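Local coordinates for uncharacterized protein (Bacteroides eggerthii DSM 20697, PDB 4ECO), which is of unknown function, but is built as a leucine-rich repeat protein and probably takes part in binding other proteins, at residues A[446-454]-A[469-479]; A[536-547]-A[566-576]. One frame throughout, in Å; residues are numbered along the deposited sequence. Where two conformers were deposited one is given.

Both contacts join neighbouring turns of the leucine-rich repeat solenoid, but different sides of those turns. Contact 2 (536-547 with 566-576) pairs two adjacent parallel strands and the bend that follows them, bridged by the Asn-576 side chain; contact 1 (446-454 with 469-479) packs the mostly irregular chain, with the short helix 451-454, that follows such strands. Contact 1 rests on a lysine grip and aromatic packing, whereas contact 2 has a regular backbone ladder. Along the chain contact 1 closes before contact 2 opens. Their centres lie about 22 Å apart and their nearest atoms about 10 Å apart. No active site is known, and the sodium ion is bound by Glu-117 and Ser-192, which belong to neither contact.

Contact 1 (A[446-454]-A[469-479]); sequences SKFPKELFS and LTEIPKNSLKD
Lys-450 reaches across to Asp-479 with its ammonium group: NZ meets OD1 at 3.0 Å in a salt bridge, nearly along the carboxylate C-O bond. The same nitrogen also donates to two backbone carbonyls, Asn-475 O and Lys-478 O, each 3.1 Å from NZ and each approached from above the carbonyl plane. Three acceptors thus surround one charge. The lysine gets there fully stretched, with CG anti to the backbone N (chi1 179°), and its CG passes 3.3 Å from Ser-476 O on the way.

Beside this grip lies the ring of Phe-448, held between its own neighbour Pro-449, whose CD sits over one face, and Ile-472 on the opposite face. Ile-472 CG2 stands 4.1 Å from the ring centroid, displaced toward the rim, a CH-pi contact; its CD1 touches Phe-448 CD1. At the far end of the ring, Phe-448 CZ meets Leu-477 CD2 at 3.7 Å. That same methyl sits squarely over the middle of the Phe-453 ring, 3.7 Å from its centroid, so one leucine branch serves both aromatics. Ser-476 OG turns back to Pro-473 O, while Asp-506 takes the backbone NH groups of Ser-476 and Leu-477. Leu-469 CD2 finishes the row against the backbone around Phe-448 N. This is the stacking of the largely non-strand sides of successive turns in a leucine-rich repeat solenoid, where apolar side chains from consecutive turns fill the interior.

Contact 2 (A[536-547]-A[566-576]); sequences STLKGFGIRNQR and PSLTQLQIGSN
Asn-576 serves Ile-543 and Gln-546 in the bend after the paired strands. With chi1 -75°, CG lies beside its own backbone N; Asn-576 ND2 donates to Ile-543 O at 2.9 Å and also to Ile-573 O. Asn-576 OD1 accepts Gln-546 N at 2.9 Å, and a water links it to Gln-546 O. Both ends being occupied, the flip of the amide is fixed.

Arg-547 folds back at chi2 (-70°) to bring its guanidinium end-on to Ser-575: NH1 and NH2 both reach Ser-575 O at 3.0 Å, near the guanidinium plane, and NH1 also donates to Gln-546 O. The bond from NH2 to Ser-575 OG is weak; that hydroxyl also binds Asp-596. An alanine at Arg-547 removes both donors and is likely to leave Ser-575 O and Gln-546 O without these partners and the bend less firmly tied.

Apolar side chains run side by side inward: Leu-538 CD2 on Leu-568 CD1, Phe-541 CD1 on Leu-571 CD1, Ile-543 CG2 on Ile-573 CG1. Between the strands, Phe-541 N donates to Gln-570 O, Gln-572 N to Phe-541 O and Ile-543 N to Gln-572 O (2.8 Å), while Lys-539 O takes Thr-569 N and Gln-570 N.

Parallel strands 540-542 and 570-572 are flanked by 517-519 and 591-593 respectively. Gln-570 and Gln-572 lie on the face of Gly-540 and Gly-542, where helix 160-168 packs, Leu-161 touching both glutamines and Asp-164 touching Gln-570.

Contact 1 (A[446-454]-A[469-479])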
# COMPACT_ATOMS: atom_id res chain seq x y z
N SER A 446 26.31 -5.61 6.54
CA SER A 446 27.75 -5.86 6.24
C SER A 446 28.11 -7.35 6.18
O SER A 446 29.19 -7.71 5.71
CB SER A 446 28.64 -5.19 7.27
OG SER A 446 28.16 -5.41 8.59
N LYS A 447 27.20 -8.20 6.68
CA LYS A 447 27.30 -9.66 6.74
C LYS A 447 26.11 -10.22 6.04
O LYS A 447 25.00 -9.78 6.30
CB LYS A 447 27.38 -10.14 8.21
CG LYS A 447 28.62 -9.69 8.98
CD LYS A 447 29.92 -10.26 8.40
CE LYS A 447 31.11 -9.75 9.16
NZ LYS A 447 32.37 -10.33 8.63
N PHE A 448 26.33 -11.19 5.14
CA PHE A 448 25.24 -11.79 4.36
C PHE A 448 24.21 -12.46 5.27
O PHE A 448 24.60 -13.23 6.14
CB PHE A 448 25.78 -12.79 3.34
CG PHE A 448 24.73 -13.30 2.37
CD1 PHE A 448 24.36 -12.55 1.26
CD2 PHE A 448 24.13 -14.53 2.56
CE1 PHE A 448 23.40 -13.03 0.37
CE2 PHE A 448 23.16 -15.00 1.68
CZ PHE A 448 22.80 -14.24 0.59
N PRO A 449 22.90 -12.19 5.06
CA PRO A 449 21.87 -12.80 5.95
C PRO A 449 21.61 -14.30 5.64
O PRO A 449 20.54 -14.69 5.17
CB PRO A 449 20.63 -11.94 5.70
CG PRO A 449 20.81 -11.40 4.30
CD PRO A 449 22.30 -11.29 4.05
N LYS A 450 22.60 -15.15 5.98
CA LYS A 450 22.62 -16.60 5.77
C LYS A 450 21.44 -17.29 6.45
O LYS A 450 20.90 -18.26 5.89
CB LYS A 450 23.95 -17.20 6.31
CG LYS A 450 24.06 -18.73 6.15
CD LYS A 450 25.41 -19.33 6.56
CE LYS A 450 25.36 -20.84 6.55
NZ LYS A 450 26.71 -21.46 6.60
N GLU A 451 21.03 -16.80 7.63
CA GLU A 451 19.95 -17.38 8.42
C GLU A 451 18.60 -17.38 7.66
O GLU A 451 17.70 -18.11 8.03
CB GLU A 451 19.81 -16.64 9.76
CG GLU A 451 21.04 -16.74 10.65
CD GLU A 451 22.16 -15.72 10.48
OE1 GLU A 451 22.09 -14.87 9.56
OE2 GLU A 451 23.09 -15.76 11.31
N LEU A 452 18.47 -16.61 6.57
CA LEU A 452 17.25 -16.64 5.76
C LEU A 452 17.17 -17.94 5.00
O LEU A 452 16.10 -18.53 4.86
CB LEU A 452 17.22 -15.45 4.78
CG LEU A 452 16.86 -14.07 5.33
CD1 LEU A 452 17.12 -13.01 4.28
CD2 LEU A 452 15.40 -14.01 5.77
N PHE A 453 18.34 -18.39 4.53
CA PHE A 453 18.53 -19.58 3.72
C PHE A 453 18.69 -20.83 4.59
O PHE A 453 18.08 -21.86 4.26
CB PHE A 453 19.75 -19.37 2.78
CG PHE A 453 19.52 -18.17 1.88
CD1 PHE A 453 18.71 -18.27 0.75
CD2 PHE A 453 20.02 -16.91 2.23
CE1 PHE A 453 18.45 -17.14 -0.04
CE2 PHE A 453 19.74 -15.79 1.44
CZ PHE A 453 18.96 -15.91 0.32
N SER A 454 19.45 -20.76 5.71
CA SER A 454 19.61 -21.93 6.58
C SER A 454 18.27 -22.37 7.19
O SER A 454 18.07 -23.56 7.39
CB SER A 454 20.66 -21.70 7.67
OG SER A 454 20.29 -20.74 8.63
N LEU A 469 27.97 -4.72 2.20
CA LEU A 469 28.65 -5.98 1.88
C LEU A 469 29.96 -5.71 1.14
O LEU A 469 30.04 -4.80 0.31
CB LEU A 469 27.73 -6.90 1.06
CG LEU A 469 26.43 -7.30 1.76
CD1 LEU A 469 25.37 -7.67 0.76
CD2 LEU A 469 26.65 -8.39 2.81
N THR A 470 31.02 -6.44 1.54
CA THR A 470 32.37 -6.35 0.96
C THR A 470 32.72 -7.68 0.30
O THR A 470 33.55 -7.72 -0.62
CB THR A 470 33.40 -5.94 2.00
OG1 THR A 470 33.21 -6.70 3.19
CG2 THR A 470 33.33 -4.47 2.32
N GLU A 471 32.08 -8.78 0.76
CA GLU A 471 32.23 -10.11 0.18
C GLU A 471 31.16 -11.08 0.71
O GLU A 471 30.70 -10.93 1.85
CB GLU A 471 33.64 -10.70 0.38
CG GLU A 471 34.08 -10.91 1.81
CD GLU A 471 35.50 -11.42 1.93
OE1 GLU A 471 35.82 -12.47 1.33
OE2 GLU A 471 36.29 -10.75 2.64
N ILE A 472 30.74 -12.03 -0.16
CA ILE A 472 29.80 -13.12 0.13
C ILE A 472 30.70 -14.37 0.17
O ILE A 472 30.96 -14.98 -0.88
CB ILE A 472 28.57 -13.24 -0.83
CG1 ILE A 472 28.03 -11.89 -1.39
CG2 ILE A 472 27.49 -14.13 -0.23
CD1 ILE A 472 27.25 -11.00 -0.50
N PRO A 473 31.28 -14.68 1.35
CA PRO A 473 32.25 -15.78 1.43
C PRO A 473 31.66 -17.19 1.28
O PRO A 473 30.44 -17.38 1.18
CB PRO A 473 32.84 -15.61 2.83
CG PRO A 473 31.77 -14.96 3.61
CD PRO A 473 31.12 -14.02 2.66
N LYS A 474 32.58 -18.16 1.28
CA LYS A 474 32.47 -19.60 1.11
C LYS A 474 31.09 -20.13 1.54
O LYS A 474 30.35 -20.52 0.65
CB LYS A 474 33.61 -20.34 1.87
CG LYS A 474 33.66 -21.84 1.63
CD LYS A 474 35.06 -22.47 1.74
CE LYS A 474 35.41 -22.95 3.12
NZ LYS A 474 36.38 -24.08 3.08
N ASN A 475 30.73 -20.15 2.83
CA ASN A 475 29.44 -20.75 3.15
C ASN A 475 28.43 -19.68 3.59
O ASN A 475 28.23 -19.44 4.78
CB ASN A 475 29.62 -21.83 4.20
CG ASN A 475 30.35 -23.03 3.67
OD1 ASN A 475 29.91 -23.69 2.73
ND2 ASN A 475 31.47 -23.34 4.28
N SER A 476 27.80 -19.04 2.59
CA SER A 476 26.82 -17.99 2.81
C SER A 476 25.43 -18.43 2.38
O SER A 476 24.45 -17.97 2.96
CB SER A 476 27.22 -16.72 2.07
OG SER A 476 28.41 -16.14 2.60
N LEU A 477 25.34 -19.32 1.37
CA LEU A 477 24.06 -19.83 0.86
C LEU A 477 23.92 -21.34 1.10
O LEU A 477 22.92 -21.96 0.73
CB LEU A 477 23.93 -19.51 -0.63
CG LEU A 477 23.76 -18.05 -0.95
CD1 LEU A 477 24.27 -17.76 -2.34
CD2 LEU A 477 22.32 -17.63 -0.80
N LYS A 478 24.95 -21.91 1.74
CA LYS A 478 25.01 -23.32 2.06
C LYS A 478 25.95 -23.55 3.26
O LYS A 478 26.61 -22.61 3.72
CB LYS A 478 25.48 -24.13 0.82
CG LYS A 478 26.93 -23.90 0.37
CD LYS A 478 27.42 -25.15 -0.38
CE LYS A 478 28.90 -25.23 -0.63
NZ LYS A 478 29.71 -25.56 0.58
N ASP A 479 25.93 -24.80 3.79
CA ASP A 479 26.87 -25.31 4.80
C ASP A 479 27.95 -26.07 4.02
O ASP A 479 27.69 -26.49 2.90
CB ASP A 479 26.18 -26.17 5.88
CG ASP A 479 25.35 -25.42 6.93
OD1 ASP A 479 25.51 -24.18 7.04
OD2 ASP A 479 24.59 -26.08 7.66

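Contact 2 (A[536-547]-A[566-576])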
# COMPACT_ATOMS: atom_id res chain seq x y z
N SER A 536 22.98 -22.62 -16.18
CA SER A 536 22.49 -22.86 -17.53
C SER A 536 21.21 -22.06 -17.79
O SER A 536 20.76 -21.99 -18.93
CB SER A 536 22.24 -24.34 -17.75
OG SER A 536 21.08 -24.77 -17.05
N THR A 537 20.61 -21.46 -16.73
CA THR A 537 19.34 -20.71 -16.78
C THR A 537 19.51 -19.18 -16.77
O THR A 537 18.55 -18.48 -17.11
CB THR A 537 18.45 -21.11 -15.59
OG1 THR A 537 19.22 -20.99 -14.40
CG2 THR A 537 17.94 -22.52 -15.69
N LEU A 538 20.71 -18.68 -16.39
CA LEU A 538 21.04 -17.25 -16.28
C LEU A 538 20.73 -16.51 -17.56
O LEU A 538 21.27 -16.86 -18.60
CB LEU A 538 22.53 -17.05 -15.92
CG LEU A 538 22.99 -15.63 -15.71
CD1 LEU A 538 22.51 -15.09 -14.36
CD2 LEU A 538 24.47 -15.56 -15.79
N LYS A 539 19.85 -15.50 -17.46
CA LYS A 539 19.37 -14.66 -18.54
C LYS A 539 20.04 -13.28 -18.55
O LYS A 539 20.27 -12.73 -19.63
CB LYS A 539 17.85 -14.48 -18.44
CG LYS A 539 17.05 -15.11 -19.58
CD LYS A 539 15.60 -14.64 -19.57
CE LYS A 539 14.75 -15.41 -18.59
NZ LYS A 539 13.53 -14.66 -18.20
N GLY A 540 20.33 -12.73 -17.37
CA GLY A 540 20.95 -11.41 -17.27
C GLY A 540 22.02 -11.23 -16.20
O GLY A 540 21.88 -11.73 -15.09
N PHE A 541 23.06 -10.47 -16.55
CA PHE A 541 24.22 -10.17 -15.70
C PHE A 541 24.59 -8.70 -15.79
O PHE A 541 24.75 -8.17 -16.90
CB PHE A 541 25.42 -11.05 -16.12
CG PHE A 541 26.51 -11.16 -15.09
CD1 PHE A 541 27.50 -10.18 -14.99
CD2 PHE A 541 26.53 -12.21 -14.19
CE1 PHE A 541 28.50 -10.27 -14.01
CE2 PHE A 541 27.53 -12.31 -13.21
CZ PHE A 541 28.52 -11.34 -13.13
N GLY A 542 24.71 -8.05 -14.63
CA GLY A 542 25.07 -6.64 -14.51
C GLY A 542 26.32 -6.47 -13.67
O GLY A 542 26.40 -7.02 -12.56
N ILE A 543 27.32 -5.75 -14.22
CA ILE A 543 28.58 -5.51 -13.53
C ILE A 543 29.09 -4.11 -13.95
O ILE A 543 30.29 -3.87 -14.05
CB ILE A 543 29.62 -6.68 -13.75
CG1 ILE A 543 30.78 -6.68 -12.72
CG2 ILE A 543 30.07 -6.93 -15.22
CD1 ILE A 543 30.73 -7.79 -11.82
N ARG A 544 28.14 -3.18 -14.17
CA ARG A 544 28.41 -1.79 -14.52
C ARG A 544 29.11 -1.04 -13.37
O ARG A 544 28.98 -1.43 -12.20
CB ARG A 544 27.10 -1.08 -14.86
CG ARG A 544 26.66 -1.15 -16.32
CD ARG A 544 25.49 -0.20 -16.60
NE ARG A 544 25.75 1.15 -16.09
CZ ARG A 544 26.32 2.13 -16.78
NH1 ARG A 544 26.65 1.94 -18.05
NH2 ARG A 544 26.55 3.30 -16.22
N ASN A 545 29.81 0.07 -13.73
CA ASN A 545 30.48 1.05 -12.85
C ASN A 545 31.22 0.44 -11.63
O ASN A 545 30.95 0.81 -10.48
CB ASN A 545 29.47 2.09 -12.34
CG ASN A 545 28.84 2.94 -13.42
OD1 ASN A 545 27.95 2.49 -14.14
ND2 ASN A 545 29.28 4.17 -13.54
N GLN A 546 32.19 -0.44 -11.86
CA GLN A 546 32.99 -1.00 -10.76
C GLN A 546 34.06 0.02 -10.33
O GLN A 546 34.85 0.47 -11.16
CB GLN A 546 33.63 -2.35 -11.11
CG GLN A 546 32.65 -3.44 -11.49
CD GLN A 546 31.66 -3.74 -10.41
OE1 GLN A 546 31.99 -4.30 -9.37
NE2 GLN A 546 30.41 -3.39 -10.65
N ARG A 547 34.03 0.43 -9.06
CA ARG A 547 34.94 1.45 -8.52
C ARG A 547 35.48 1.08 -7.13
O ARG A 547 34.79 0.41 -6.36
CB ARG A 547 34.24 2.82 -8.39
CG ARG A 547 33.69 3.44 -9.67
CD ARG A 547 34.73 3.95 -10.66
NE ARG A 547 34.04 4.45 -11.85
CZ ARG A 547 33.63 3.68 -12.84
NH1 ARG A 547 33.89 2.38 -12.84
NH2 ARG A 547 32.97 4.21 -13.87
N PRO A 566 24.34 -20.52 -22.05
CA PRO A 566 23.27 -20.92 -23.00
C PRO A 566 22.04 -20.02 -22.97
O PRO A 566 21.48 -19.76 -24.03
CB PRO A 566 22.92 -22.35 -22.57
CG PRO A 566 23.48 -22.50 -21.19
CD PRO A 566 24.68 -21.63 -21.14
N SER A 567 21.65 -19.52 -21.79
CA SER A 567 20.45 -18.71 -21.68
C SER A 567 20.71 -17.21 -21.63
O SER A 567 19.73 -16.46 -21.69
CB SER A 567 19.68 -19.10 -20.42
OG SER A 567 19.25 -20.45 -20.48
N LEU A 568 21.98 -16.76 -21.50
CA LEU A 568 22.27 -15.33 -21.33
C LEU A 568 21.90 -14.51 -22.56
O LEU A 568 22.38 -14.79 -23.65
CB LEU A 568 23.75 -15.09 -20.99
CG LEU A 568 24.11 -13.70 -20.51
CD1 LEU A 568 23.98 -13.58 -19.02
CD2 LEU A 568 25.48 -13.33 -20.94
N THR A 569 21.03 -13.48 -22.36
CA THR A 569 20.58 -12.60 -23.45
C THR A 569 20.89 -11.11 -23.14
O THR A 569 20.86 -10.29 -24.06
CB THR A 569 19.10 -12.78 -23.80
OG1 THR A 569 18.28 -12.47 -22.69
CG2 THR A 569 18.79 -14.16 -24.34
N GLN A 570 21.29 -10.79 -21.91
CA GLN A 570 21.61 -9.41 -21.59
C GLN A 570 22.84 -9.33 -20.68
O GLN A 570 22.85 -9.89 -19.57
CB GLN A 570 20.39 -8.72 -20.93
CG GLN A 570 20.63 -7.25 -20.57
CD GLN A 570 19.39 -6.47 -20.22
OE1 GLN A 570 19.49 -5.36 -19.70
NE2 GLN A 570 18.21 -7.01 -20.47
N LEU A 571 23.86 -8.58 -21.13
CA LEU A 571 25.09 -8.33 -20.38
C LEU A 571 25.35 -6.85 -20.29
O LEU A 571 25.53 -6.19 -21.32
CB LEU A 571 26.31 -9.05 -20.97
CG LEU A 571 27.66 -8.69 -20.35
CD1 LEU A 571 27.77 -9.13 -18.87
CD2 LEU A 571 28.80 -9.25 -21.16
N GLN A 572 25.44 -6.34 -19.06
CA GLN A 572 25.75 -4.95 -18.79
C GLN A 572 27.10 -4.86 -18.15
O GLN A 572 27.25 -5.28 -17.01
CB GLN A 572 24.68 -4.33 -17.90
CG GLN A 572 23.28 -4.33 -18.49
CD GLN A 572 22.32 -3.60 -17.57
OE1 GLN A 572 22.68 -3.17 -16.47
NE2 GLN A 572 21.08 -3.46 -18.01
N ILE A 573 28.11 -4.35 -18.88
CA ILE A 573 29.50 -4.24 -18.40
C ILE A 573 30.04 -2.81 -18.68
O ILE A 573 31.24 -2.57 -18.61
CB ILE A 573 30.36 -5.36 -19.05
CG1 ILE A 573 31.68 -5.60 -18.29
CG2 ILE A 573 30.53 -5.22 -20.59
CD1 ILE A 573 32.32 -6.96 -18.54
N GLY A 574 29.13 -1.88 -18.95
CA GLY A 574 29.49 -0.49 -19.22
C GLY A 574 30.09 0.25 -18.04
O GLY A 574 29.93 -0.14 -16.89
N SER A 575 30.80 1.37 -18.36
CA SER A 575 31.45 2.30 -17.43
C SER A 575 32.45 1.55 -16.53
O SER A 575 32.39 1.63 -15.31
CB SER A 575 30.42 3.08 -16.62
OG SER A 575 30.99 4.22 -16.02
N ASN A 576 33.35 0.81 -17.17
CA ASN A 576 34.43 0.08 -16.51
C ASN A 576 35.72 0.41 -17.26
O ASN A 576 35.79 1.47 -17.90
CB ASN A 576 34.14 -1.45 -16.47
CG ASN A 576 33.11 -1.88 -15.46
OD1 ASN A 576 33.27 -1.72 -14.26
ND2 ASN A 576 32.05 -2.51 -15.91
O HOH W 1 23.04 -18.95 -19.23
O HOH W 2 35.55 -0.56 -13.57